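Local coordinates for glucanase (Klebsiella pneumoniae, PDB 5GY3), which probably hydrolyses internal beta-1,4-glucosidic linkages of cellulose, lichenin and cereal beta-D-glucans, as a family 8 glycoside hydrolase, at residues A[84-89]-A[131-136]; A[150-155]-A[193-198]; A[16-21]-A[30-35]. All coordinates share one frame; numbering follows the deposited sequence.

Contact 1 (A[84-89]-A[131-136])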
ATOM      1  N   ASN A  84      13.248  -5.803  -2.768  1.00 15.56           N
ATOM      2  CA  ASN A  84      12.250  -4.777  -3.014  1.00 13.50           C
ATOM      3  C   ASN A  84      11.008  -5.077  -2.187  1.00 14.78           C
ATOM      4  O   ASN A  84      10.875  -6.142  -1.575  1.00 14.41           O
ATOM      5  CB  ASN A  84      11.897  -4.719  -4.504  1.00 13.15           C
ATOM      6  CG  ASN A  84      11.133  -5.949  -4.967  1.00 12.72           C
ATOM      7  OD1 ASN A  84      11.668  -7.064  -4.948  1.00 14.82           O
ATOM      8  ND2 ASN A  84       9.876  -5.759  -5.378  1.00 10.68           N
ATOM      9  N   ALA A  85      10.091  -4.118  -2.169  1.00  7.86           N
ATOM     10  CA  ALA A  85       8.764  -4.318  -1.603  1.00 11.45           C
ATOM     11  C   ALA A  85       7.784  -3.922  -2.697  1.00 11.75           C
ATOM     12  O   ALA A  85       7.740  -2.756  -3.102  1.00 11.40           O
ATOM     13  CB  ALA A  85       8.551  -3.496  -0.328  1.00 12.00           C
ATOM     14  N   SER A  86       7.025  -4.898  -3.199  1.00  9.75           N
ATOM     15  CA  SER A  86       6.285  -4.676  -4.435  1.00 11.66           C
ATOM     16  C   SER A  86       5.214  -3.605  -4.291  1.00 10.45           C
ATOM     17  O   SER A  86       4.864  -2.956  -5.288  1.00  8.91           O
ATOM     18  CB  SER A  86       5.678  -5.989  -4.919  1.00 10.05           C
ATOM     19  OG  SER A  86       6.704  -6.938  -5.118  1.00 10.39           O
ATOM     20  N   ASP A  87       4.667  -3.404  -3.087  1.00  8.11           N
ATOM     21  CA  ASP A  87       3.703  -2.319  -2.953  1.00 10.20           C
ATOM     22  C   ASP A  87       4.392  -0.969  -3.074  1.00  7.93           C
ATOM     23  O   ASP A  87       3.830  -0.040  -3.656  1.00  7.12           O
ATOM     24  CB  ASP A  87       2.891  -2.430  -1.652  1.00 11.16           C
ATOM     25  CG  ASP A  87       3.724  -2.287  -0.377  1.00 13.86           C
ATOM     26  OD1 ASP A  87       4.935  -2.615  -0.361  1.00 11.83           O
ATOM     27  OD2 ASP A  87       3.118  -1.861   0.646  1.00 14.63           O
ATOM     28  N   GLY A  88       5.614  -0.845  -2.551  1.00  9.89           N
ATOM     29  CA  GLY A  88       6.335   0.412  -2.700  1.00  8.55           C
ATOM     30  C   GLY A  88       6.657   0.719  -4.151  1.00  9.28           C
ATOM     31  O   GLY A  88       6.433   1.838  -4.621  1.00  8.96           O
ATOM     32  N   ASP A  89       7.191  -0.275  -4.880  1.00  8.49           N
ATOM     33  CA  ASP A  89       7.445  -0.099  -6.312  1.00 10.29           C
ATOM     34  C   ASP A  89       6.178   0.320  -7.044  1.00  8.50           C
ATOM     35  O   ASP A  89       6.217   1.170  -7.943  1.00  8.42           O
ATOM     36  CB  ASP A  89       7.949  -1.392  -6.962  1.00  8.06           C
ATOM     37  CG  ASP A  89       9.151  -2.016  -6.263  1.00 12.38           C
ATOM     38  OD1 ASP A  89      10.078  -1.294  -5.839  1.00 11.80           O
ATOM     39  OD2 ASP A  89       9.173  -3.262  -6.189  1.00 11.97           O
ATOM     40  N   GLN A 131      -2.497 -15.547 -11.769  1.00  6.22           N
ATOM     41  CA  GLN A 131      -1.385 -14.607 -11.726  1.00  8.43           C
ATOM     42  C   GLN A 131      -1.392 -13.929 -10.367  1.00  8.86           C
ATOM     43  O   GLN A 131      -2.433 -13.432  -9.937  1.00  8.78           O
ATOM     44  CB  GLN A 131      -1.501 -13.552 -12.828  1.00  7.95           C
ATOM     45  CG  GLN A 131      -1.487 -14.135 -14.241  1.00  8.60           C
ATOM     46  CD  GLN A 131      -0.202 -14.879 -14.534  1.00 10.92           C
ATOM     47  OE1 GLN A 131       0.837 -14.263 -14.799  1.00 12.60           O
ATOM     48  NE2 GLN A 131      -0.257 -16.211 -14.484  1.00  9.79           N
ATOM     49  N   VAL A 132      -0.239 -13.917  -9.695  1.00  7.80           N
ATOM     50  CA  VAL A 132      -0.119 -13.341  -8.357  1.00  8.70           C
ATOM     51  C   VAL A 132       1.148 -12.493  -8.293  1.00  8.79           C
ATOM     52  O   VAL A 132       2.180 -12.850  -8.870  1.00  8.32           O
ATOM     53  CB  VAL A 132      -0.109 -14.426  -7.249  1.00 14.98           C
ATOM     54  CG1 VAL A 132      -1.253 -15.404  -7.437  1.00 18.53           C
ATOM     55  CG2 VAL A 132       1.168 -15.198  -7.258  1.00 15.34           C
ATOM     56  N   MET A 133       1.066 -11.372  -7.578  1.00  8.20           N
ATOM     57  CA  MET A 133       2.214 -10.511  -7.325  1.00  8.05           C
ATOM     58  C   MET A 133       2.845 -10.878  -5.984  1.00 11.82           C
ATOM     59  O   MET A 133       2.180 -10.826  -4.941  1.00  8.33           O
ATOM     60  CB  MET A 133       1.810  -9.039  -7.322  1.00 10.06           C
ATOM     61  CG  MET A 133       2.968  -8.114  -7.002  1.00  9.45           C
ATOM     62  SD  MET A 133       2.514  -6.361  -7.012  1.00 12.83           S
ATOM     63  CE  MET A 133       2.270  -6.092  -8.775  1.00  9.19           C
ATOM     64  N   LEU A 134       4.116 -11.269  -6.026  1.00 10.05           N
ATOM     65  CA  LEU A 134       4.880 -11.561  -4.822  1.00  8.08           C
ATOM     66  C   LEU A 134       5.150 -10.278  -4.034  1.00  8.95           C
ATOM     67  O   LEU A 134       5.229  -9.195  -4.618  1.00 11.00           O
ATOM     68  CB  LEU A 134       6.214 -12.204  -5.195  1.00  8.73           C
ATOM     69  CG  LEU A 134       6.166 -13.544  -5.945  1.00 13.71           C
ATOM     70  CD1 LEU A 134       7.521 -13.889  -6.510  1.00 12.90           C
ATOM     71  CD2 LEU A 134       5.702 -14.629  -5.002  1.00 16.73           C
ATOM     72  N   PRO A 135       5.314 -10.375  -2.706  1.00  7.06           N
ATOM     73  CA  PRO A 135       5.671  -9.172  -1.925  1.00 10.04           C
ATOM     74  C   PRO A 135       7.053  -8.631  -2.245  1.00 12.11           C
ATOM     75  O   PRO A 135       7.329  -7.465  -1.943  1.00 11.24           O
ATOM     76  CB  PRO A 135       5.603  -9.658  -0.470  1.00  9.36           C
ATOM     77  CG  PRO A 135       4.706 -10.870  -0.503  1.00  9.72           C
ATOM     78  CD  PRO A 135       4.974 -11.516  -1.839  1.00  9.01           C
ATOM     79  N   GLY A 136       7.931  -9.466  -2.795  1.00 11.87           N
ATOM     80  CA  GLY A 136       9.265  -9.062  -3.204  1.00 11.73           C
ATOM     81  C   GLY A 136       9.837 -10.130  -4.108  1.00 11.33           C
ATOM     82  O   GLY A 136       9.340 -11.260  -4.146  1.00 10.97           O
TER
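Ser-86, the first residue of helix 86-103, grips the turn that follows strand 130-133 through both its backbone and its side chain. Ser-86 OG lies 2.7 Å from Leu-134 O and donates to it, the hydroxyl tilted 26° from that carbonyl plane. Ser-86 N gives a nearly straight bond to Pro-135 O (2.9 Å, 165° at the hydrogen). Two consecutive carbonyls are thus held by one residue. The hydroxyl reaches its acceptor because OG stands beside the backbone N, anti to the carbonyl carbon (chi1 -58°). The same Pro-135 O is also approached by CA of Ala-85, the N-cap residue, in a CA-H...O contact of 3.5 Å.

The apolar side of Ser-86 meets Met-133: Met-133 SD sits 3.8 Å from Ser-86 CB, at the end of a side chain extended as far as the sulfur and bent only at the terminal methyl. Asn-84 lies over the other end of the turn, with Asn-84 OD1 3.6 Å from Gly-136 CA. Asn-84 OD1 accepts from Val-137 N, and Asn-84 ND2 donates to Asp-89 OD2 at 2.7 Å, so both ends of the amide are fixed.

All seven touching residues are buried, and Thr-123 of helix 106-123 packs against Asn-84, Ser-86 and Met-133. In the (alpha/alpha)6 barrel of family 8, the contact ties a helix N-terminus to the loop after a beta hairpin. These directional bonds anchor the helix one residue before Asp-87, the predicted nucleophile, whose side chain makes no contact with 131-136; this is consistent with a steady backbone position there.

Contact 2 (A[150-155]-A[193-198])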
ATOM      1  N   PRO A 150      -1.856  -9.464   0.978  1.00  6.55           N
ATOM      2  CA  PRO A 150      -2.950  -8.921   0.161  1.00  5.94           C
ATOM      3  C   PRO A 150      -3.059  -7.411   0.213  1.00  7.79           C
ATOM      4  O   PRO A 150      -3.686  -6.832  -0.682  1.00  6.66           O
ATOM      5  CB  PRO A 150      -4.209  -9.598   0.736  1.00  6.93           C
ATOM      6  CG  PRO A 150      -3.810 -10.093   2.099  1.00  8.59           C
ATOM      7  CD  PRO A 150      -2.339 -10.472   1.939  1.00  7.89           C
ATOM      8  N   SER A 151      -2.458  -6.753   1.209  1.00  6.11           N
ATOM      9  CA  SER A 151      -2.409  -5.293   1.209  1.00  5.25           C
ATOM     10  C   SER A 151      -1.455  -4.741   0.153  1.00  6.65           C
ATOM     11  O   SER A 151      -1.410  -3.523  -0.037  1.00  8.18           O
ATOM     12  CB  SER A 151      -2.020  -4.770   2.594  1.00  8.27           C
ATOM     13  OG  SER A 151      -0.622  -4.747   2.797  1.00  9.41           O
ATOM     14  N   TYR A 152      -0.699  -5.602  -0.535  1.00  6.09           N
ATOM     15  CA  TYR A 152       0.074  -5.195  -1.707  1.00  8.16           C
ATOM     16  C   TYR A 152      -0.716  -5.341  -3.007  1.00  8.65           C
ATOM     17  O   TYR A 152      -0.182  -5.032  -4.084  1.00  9.43           O
ATOM     18  CB  TYR A 152       1.377  -6.005  -1.833  1.00  7.48           C
ATOM     19  CG  TYR A 152       2.415  -5.854  -0.733  1.00  8.03           C
ATOM     20  CD1 TYR A 152       2.090  -5.335   0.514  1.00  9.01           C
ATOM     21  CD2 TYR A 152       3.730  -6.246  -0.955  1.00  9.01           C
ATOM     22  CE1 TYR A 152       3.046  -5.209   1.521  1.00  9.76           C
ATOM     23  CE2 TYR A 152       4.697  -6.133   0.047  1.00 11.03           C
ATOM     24  CZ  TYR A 152       4.344  -5.613   1.278  1.00 13.30           C
ATOM     25  OH  TYR A 152       5.275  -5.487   2.275  1.00 13.44           O
ATOM     26  N   PHE A 153      -1.966  -5.806  -2.947  1.00  7.80           N
ATOM     27  CA  PHE A 153      -2.832  -5.841  -4.136  1.00  7.20           C
ATOM     28  C   PHE A 153      -3.455  -4.454  -4.304  1.00  9.21           C
ATOM     29  O   PHE A 153      -4.602  -4.203  -3.925  1.00  8.58           O
ATOM     30  CB  PHE A 153      -3.945  -6.884  -4.018  1.00  9.51           C
ATOM     31  CG  PHE A 153      -3.495  -8.312  -3.780  1.00  9.01           C
ATOM     32  CD1 PHE A 153      -2.161  -8.694  -3.809  1.00 10.47           C
ATOM     33  CD2 PHE A 153      -4.458  -9.285  -3.527  1.00 10.17           C
ATOM     34  CE1 PHE A 153      -1.795 -10.029  -3.570  1.00  8.96           C
ATOM     35  CE2 PHE A 153      -4.102 -10.616  -3.297  1.00 10.91           C
ATOM     36  CZ  PHE A 153      -2.771 -10.980  -3.317  1.00 10.43           C
ATOM     37  N   ILE A 154      -2.696  -3.535  -4.891  1.00  7.64           N
ATOM     38  CA  ILE A 154      -3.107  -2.112  -4.919  1.00  7.83           C
ATOM     39  C   ILE A 154      -4.008  -1.940  -6.139  1.00  8.28           C
ATOM     40  O   ILE A 154      -3.611  -1.445  -7.199  1.00  8.55           O
ATOM     41  CB  ILE A 154      -1.910  -1.166  -4.902  1.00  6.42           C
ATOM     42  CG1 ILE A 154      -1.011  -1.528  -3.711  1.00  6.83           C
ATOM     43  CG2 ILE A 154      -2.406   0.283  -4.762  1.00  8.12           C
ATOM     44  CD1 ILE A 154       0.204  -0.632  -3.536  1.00 11.83           C
ATOM     45  N   PHE A 155      -5.271  -2.324  -5.965  1.00  8.37           N
ATOM     46  CA  PHE A 155      -6.224  -2.350  -7.072  1.00  9.69           C
ATOM     47  C   PHE A 155      -6.333  -1.037  -7.844  1.00 10.12           C
ATOM     48  O   PHE A 155      -6.360  -1.093  -9.084  1.00 10.88           O
ATOM     49  CB  PHE A 155      -7.602  -2.781  -6.544  1.00  9.57           C
ATOM     50  CG  PHE A 155      -7.583  -4.110  -5.852  1.00  8.79           C
ATOM     51  CD1 PHE A 155      -7.359  -5.275  -6.573  1.00 11.86           C
ATOM     52  CD2 PHE A 155      -7.771  -4.189  -4.482  1.00 10.53           C
ATOM     53  CE1 PHE A 155      -7.335  -6.518  -5.932  1.00 13.22           C
ATOM     54  CE2 PHE A 155      -7.741  -5.427  -3.833  1.00  9.40           C
ATOM     55  CZ  PHE A 155      -7.533  -6.585  -4.566  1.00  9.85           C
ATOM     56  N   SER A 193      -5.447 -11.769   7.143  1.00  8.37           N
ATOM     57  CA  SER A 193      -4.326 -11.304   7.954  1.00  5.77           C
ATOM     58  C   SER A 193      -3.358 -10.468   7.112  1.00  8.34           C
ATOM     59  O   SER A 193      -3.505 -10.334   5.890  1.00  6.27           O
ATOM     60  CB  SER A 193      -3.606 -12.497   8.580  1.00  6.05           C
ATOM     61  OG  SER A 193      -3.310 -13.478   7.596  1.00  5.86           O
ATOM     62  N   ASP A 194      -2.368  -9.879   7.791  1.00  6.42           N
ATOM     63  CA  ASP A 194      -1.324  -9.128   7.090  1.00  5.69           C
ATOM     64  C   ASP A 194      -0.638  -9.989   6.033  1.00  5.98           C
ATOM     65  O   ASP A 194      -0.375  -9.530   4.913  1.00  6.35           O
ATOM     66  CB  ASP A 194      -0.267  -8.620   8.079  1.00  6.04           C
ATOM     67  CG  ASP A 194      -0.785  -7.552   9.032  1.00  9.01           C
ATOM     68  OD1 ASP A 194      -1.721  -6.803   8.691  1.00  7.73           O
ATOM     69  OD2 ASP A 194      -0.208  -7.453  10.150  1.00 11.32           O
ATOM     70  N   TRP A 195      -0.316 -11.228   6.386  1.00  7.30           N
ATOM     71  CA  TRP A 195       0.404 -12.145   5.515  1.00  7.66           C
ATOM     72  C   TRP A 195      -0.387 -13.432   5.378  1.00  5.84           C
ATOM     73  O   TRP A 195      -0.892 -13.971   6.366  1.00  7.70           O
ATOM     74  CB  TRP A 195       1.815 -12.445   6.069  1.00  5.79           C
ATOM     75  CG  TRP A 195       2.645 -11.220   6.182  1.00  9.02           C
ATOM     76  CD1 TRP A 195       2.726 -10.374   7.253  1.00 11.13           C
ATOM     77  CD2 TRP A 195       3.530 -10.692   5.186  1.00  8.10           C
ATOM     78  NE1 TRP A 195       3.597  -9.349   6.979  1.00  9.07           N
ATOM     79  CE2 TRP A 195       4.105  -9.522   5.717  1.00  9.94           C
ATOM     80  CE3 TRP A 195       3.879 -11.091   3.895  1.00 10.37           C
ATOM     81  CZ2 TRP A 195       5.009  -8.742   4.996  1.00 12.87           C
ATOM     82  CZ3 TRP A 195       4.787 -10.325   3.187  1.00 12.57           C
ATOM     83  CH2 TRP A 195       5.339  -9.164   3.739  1.00 11.40           C
ATOM     84  N   VAL A 196      -0.467 -13.934   4.148  1.00  5.95           N
ATOM     85  CA  VAL A 196      -1.275 -15.101   3.812  1.00  7.02           C
ATOM     86  C   VAL A 196      -0.420 -16.077   3.025  1.00  8.96           C
ATOM     87  O   VAL A 196       0.213 -15.693   2.038  1.00  7.12           O
ATOM     88  CB  VAL A 196      -2.514 -14.699   2.987  1.00  6.18           C
ATOM     89  CG1 VAL A 196      -3.271 -15.954   2.473  1.00  6.40           C
ATOM     90  CG2 VAL A 196      -3.425 -13.806   3.812  1.00  6.95           C
ATOM     91  N   ALA A 197      -0.410 -17.341   3.450  1.00  6.10           N
ATOM     92  CA  ALA A 197       0.283 -18.386   2.709  1.00  7.62           C
ATOM     93  C   ALA A 197      -0.674 -19.022   1.708  1.00  8.68           C
ATOM     94  O   ALA A 197      -1.744 -19.528   2.087  1.00  9.96           O
ATOM     95  CB  ALA A 197       0.838 -19.445   3.658  1.00  9.33           C
ATOM     96  N   LEU A 198      -0.285 -19.015   0.439  1.00  5.19           N
ATOM     97  CA  LEU A 198      -1.065 -19.625  -0.633  1.00  6.17           C
ATOM     98  C   LEU A 198      -0.366 -20.912  -1.053  1.00  7.60           C
ATOM     99  O   LEU A 198       0.774 -20.872  -1.530  1.00  9.73           O
ATOM    100  CB  LEU A 198      -1.184 -18.670  -1.827  1.00  5.51           C
ATOM    101  CG  LEU A 198      -1.754 -19.251  -3.127  1.00  8.54           C
ATOM    102  CD1 LEU A 198      -3.200 -19.709  -2.941  1.00  7.71           C
ATOM    103  CD2 LEU A 198      -1.640 -18.233  -4.264  1.00  9.49           C
TER
HETATM  104  O   HOH W   1      -2.561  -7.867   4.165  1.00  8.09           O
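Pro-150 packs its ring against the segment leading into strand 196-199, the middle strand of a three-stranded antiparallel sheet; Pro-150 itself opens a 3-10 turn just after the neighbouring strand 145-148. The first shell is van der Waals packing, part of it ring carbons against carbonyl oxygens. Pro-150 CD lies 4.0 Å from Val-196 CG2, the two side chains crossing at about a right angle, and the same CD is 3.7 Å from Asp-194 O. CG of Pro-150 approaches Ser-193 O at 3.8 Å. With Val-196 CG1 anti to the backbone N (chi1 173°), CG2 stands beside that N, on the proline's side.

Farther along the turn, the hydroxyl end of Tyr-152 meets the far corner of the Trp-195 indole, Tyr-152 OH to Trp-195 CH2 4.0 Å, with the two rings inclined obliquely. A water links the two segments, accepting from Ser-151 N at 3.2 Å and able to donate to Asp-194 O, 2.8 Å away.

The second shell fixes these groups. Asp-194 OD1 takes hydrogen bonds from Ala-218 N and Ser-215 N, Trp-195 stacks on Trp-210, and Val-196 pairs through its backbone with Leu-148. Tyr-152 also touches Asp-87, so the Tyr-152 ring lies between Trp-195, just before the strand, and this predicted nucleophile. Within 193-195, Ser-193 OG donates to Trp-195 O at 2.8 Å, approaching from 50° above the carbonyl plane.

Contact 3 (A[16-21]-A[30-35])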
ATOM      1  N   GLY A  16      14.838  15.035   0.162  1.00 19.20           N
ATOM      2  CA  GLY A  16      13.758  14.290  -0.452  1.00 16.57           C
ATOM      3  C   GLY A  16      13.341  13.018   0.263  1.00 18.07           C
ATOM      4  O   GLY A  16      12.435  12.331  -0.227  1.00 17.33           O
ATOM      5  N   ARG A  17      13.966  12.676   1.394  1.00 14.09           N
ATOM      6  CA  ARG A  17      13.547  11.514   2.177  1.00 14.04           C
ATOM      7  C   ARG A  17      12.287  11.810   2.977  1.00 18.64           C
ATOM      8  O   ARG A  17      12.133  12.904   3.531  1.00 17.41           O
ATOM      9  CB  ARG A  17      14.647  11.077   3.154  1.00 17.59           C
ATOM     10  CG  ARG A  17      15.859  10.480   2.517  1.00 19.44           C
ATOM     11  CD  ARG A  17      16.932  10.081   3.545  1.00 22.70           C
ATOM     12  NE  ARG A  17      17.557  11.256   4.154  1.00 23.90           N
ATOM     13  CZ  ARG A  17      17.621  11.491   5.461  1.00 26.04           C
ATOM     14  NH1 ARG A  17      17.125  10.619   6.328  1.00 26.08           N
ATOM     15  NH2 ARG A  17      18.201  12.595   5.902  1.00 23.80           N
ATOM     16  N   ILE A  18      11.390  10.818   3.045  1.00 12.21           N
ATOM     17  CA  ILE A  18      10.295  10.794   4.012  1.00 12.00           C
ATOM     18  C   ILE A  18      10.746   9.947   5.190  1.00 17.14           C
ATOM     19  O   ILE A  18      11.251   8.830   5.003  1.00 14.38           O
ATOM     20  CB  ILE A  18       9.005  10.224   3.398  1.00 13.44           C
ATOM     21  CG1 ILE A  18       8.482  11.168   2.319  1.00 11.76           C
ATOM     22  CG2 ILE A  18       7.942  10.016   4.482  1.00 13.44           C
ATOM     23  CD1 ILE A  18       7.857  12.446   2.851  1.00 12.63           C
ATOM     24  N   ILE A  19      10.572  10.473   6.397  1.00 12.89           N
ATOM     25  CA  ILE A  19      11.153   9.889   7.600  1.00 17.67           C
ATOM     26  C   ILE A  19      10.045   9.242   8.414  1.00 18.04           C
ATOM     27  O   ILE A  19       9.081   9.910   8.811  1.00 17.97           O
ATOM     28  CB  ILE A  19      11.890  10.952   8.428  1.00 19.08           C
ATOM     29  CG1 ILE A  19      13.048  11.538   7.628  1.00 23.88           C
ATOM     30  CG2 ILE A  19      12.412  10.354   9.682  1.00 31.07           C
ATOM     31  CD1 ILE A  19      14.005  10.511   7.106  1.00 21.95           C
ATOM     32  N   ASP A  20      10.184   7.939   8.660  1.00 20.15           N
ATOM     33  CA  ASP A  20       9.305   7.193   9.561  1.00 21.31           C
ATOM     34  C   ASP A  20       9.823   7.447  10.977  1.00 28.20           C
ATOM     35  O   ASP A  20      10.615   6.683  11.533  1.00 26.07           O
ATOM     36  CB  ASP A  20       9.318   5.710   9.188  1.00 25.89           C
ATOM     37  CG  ASP A  20       8.151   4.919   9.779  1.00 28.39           C
ATOM     38  OD1 ASP A  20       7.616   5.306  10.838  1.00 26.62           O
ATOM     39  OD2 ASP A  20       7.776   3.890   9.165  1.00 26.34           O
ATOM     40  N   THR A  21       9.387   8.576  11.559  1.00 27.20           N
ATOM     41  CA  THR A  21       9.972   9.038  12.818  1.00 27.07           C
ATOM     42  C   THR A  21       9.613   8.143  13.999  1.00 31.93           C
ATOM     43  O   THR A  21      10.268   8.235  15.043  1.00 34.74           O
ATOM     44  CB  THR A  21       9.558  10.490  13.127  1.00 30.98           C
ATOM     45  OG1 THR A  21       8.149  10.657  12.949  1.00 27.98           O
ATOM     46  CG2 THR A  21      10.303  11.490  12.232  1.00 25.59           C
ATOM     47  N   GLU A  30       7.406   2.421   0.338  1.00 11.26           N
ATOM     48  CA  GLU A  30       6.043   2.797   0.698  1.00 12.37           C
ATOM     49  C   GLU A  30       5.963   4.284   1.031  1.00 12.83           C
ATOM     50  O   GLU A  30       5.079   4.995   0.544  1.00 13.77           O
ATOM     51  CB  GLU A  30       5.552   1.958   1.885  1.00 16.24           C
ATOM     52  CG  GLU A  30       4.303   2.527   2.529  1.00 17.03           C
ATOM     53  CD  GLU A  30       4.001   1.930   3.891  1.00 23.92           C
ATOM     54  OE1 GLU A  30       3.778   0.703   3.957  1.00 25.10           O
ATOM     55  OE2 GLU A  30       3.993   2.689   4.889  1.00 22.82           O
ATOM     56  N   GLY A  31       6.887   4.769   1.865  1.00 11.74           N
ATOM     57  CA  GLY A  31       6.848   6.170   2.260  1.00 12.63           C
ATOM     58  C   GLY A  31       7.114   7.119   1.103  1.00  9.53           C
ATOM     59  O   GLY A  31       6.420   8.131   0.950  1.00 10.75           O
ATOM     60  N   GLN A  32       8.125   6.818   0.287  1.00  9.86           N
ATOM     61  CA  GLN A  32       8.380   7.641  -0.896  1.00 11.63           C
ATOM     62  C   GLN A  32       7.183   7.622  -1.840  1.00 11.98           C
ATOM     63  O   GLN A  32       6.765   8.670  -2.342  1.00  9.25           O
ATOM     64  CB  GLN A  32       9.633   7.164  -1.629  1.00 12.56           C
ATOM     65  CG  GLN A  32      10.900   7.152  -0.796  1.00 12.43           C
ATOM     66  CD  GLN A  32      11.177   8.481  -0.109  1.00 14.99           C
ATOM     67  OE1 GLN A  32      11.132   8.570   1.118  1.00 13.82           O
ATOM     68  NE2 GLN A  32      11.474   9.521  -0.897  1.00 10.72           N
ATOM     69  N   GLY A  33       6.616   6.437  -2.091  1.00 10.81           N
ATOM     70  CA  GLY A  33       5.494   6.340  -3.014  1.00 11.58           C
ATOM     71  C   GLY A  33       4.244   7.033  -2.505  1.00  9.71           C
ATOM     72  O   GLY A  33       3.561   7.732  -3.263  1.00  9.93           O
ATOM     73  N   PHE A  34       3.907   6.827  -1.224  1.00  9.88           N
ATOM     74  CA  PHE A  34       2.804   7.566  -0.611  1.00  9.72           C
ATOM     75  C   PHE A  34       2.998   9.064  -0.789  1.00  9.70           C
ATOM     76  O   PHE A  34       2.080   9.782  -1.196  1.00  9.66           O
ATOM     77  CB  PHE A  34       2.703   7.272   0.889  1.00  9.16           C
ATOM     78  CG  PHE A  34       2.012   5.991   1.238  1.00 13.31           C
ATOM     79  CD1 PHE A  34       1.319   5.262   0.294  1.00 11.01           C
ATOM     80  CD2 PHE A  34       2.050   5.528   2.544  1.00 14.72           C
ATOM     81  CE1 PHE A  34       0.671   4.077   0.648  1.00 13.96           C
ATOM     82  CE2 PHE A  34       1.407   4.344   2.904  1.00 17.54           C
ATOM     83  CZ  PHE A  34       0.724   3.619   1.948  1.00 16.45           C
ATOM     84  N   ALA A  35       4.185   9.555  -0.440  1.00  9.63           N
ATOM     85  CA  ALA A  35       4.418  10.992  -0.495  1.00 10.56           C
ATOM     86  C   ALA A  35       4.391  11.500  -1.930  1.00 11.06           C
ATOM     87  O   ALA A  35       3.901  12.604  -2.192  1.00 12.12           O
ATOM     88  CB  ALA A  35       5.749  11.331   0.163  1.00 10.55           C
TER
HETATM   89  O   HOH W   2      10.067   6.905   3.247  1.00 12.76           O
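Gln-32 of helix 29-41 uses both ends of its side-chain amide to hold the backbone of the loop 16-21, tying this N-terminal loop to a helix of the family 8 (alpha/alpha)6 barrel. Gln-32 NE2 donates to Gly-16 O over 3.0 Å, at 161° at the hydrogen, with the acceptor in the amide plane. Gln-32 OE1 receives Ile-18 N, also at 3.0 Å and 165°, in the carbonyl plane on a lone pair. The amide thus makes paired hydrogen bonds to a carbonyl and an N-H two residues apart, and a bend at chi2 (-53°) turns it toward them. NE2 also bonds to Thr-55 OG1. A water 2.9 Å from both Gln-32 OE1 and Ile-18 O can donate to either; Ile-18 O also bonds to Ser-27 OG.

Beyond these bonds comes the side chain of Ile-18, which runs past Gln-32 in the opposite direction. Ile-18 CG1 comes to 3.5 Å from Ala-35 CB, tighter than usual for two carbons, and Ile-18 CD1 lies 3.6 Å from the same methyl. Gly-31 O lies 3.9 Å from Ile-18 CG1. Leu-51 of helix 45-59 touches both Ile-18 and Ala-35, and Tyr-293 of helix 293-307 also packs on Ile-18.

A buried amide bonded at both ends has little freedom to flip, since reversal would set its oxygen against Gly-16 O and its nitrogen against Ile-18 N. Gln-32 therefore holds the loop in one orientation, backed by the close isoleucine-alanine packing.

In the fold
The predicted nucleophile, Asp-87, ties the three contacts together. It belongs to contact 1 and meets contact 2 where Asp-87 OD2 lies 3.5 Å from Tyr-152 CE1. Contacts 1 and 2, their centres 10 Å apart, join again through Pro-135, where Pro-135 CG is 3.7 Å from Trp-195 CZ3. Contact 3 approaches the same carboxylate: Glu-30 OE1 stands 4.2 Å from Asp-87 OD2, and Arg-220 makes long, weak ion pairs with both. Contacts 2 and 3 lie on opposite sides of the chain's centre and do not touch, with centres 21 Å apart and nearest atoms about 6 Å apart.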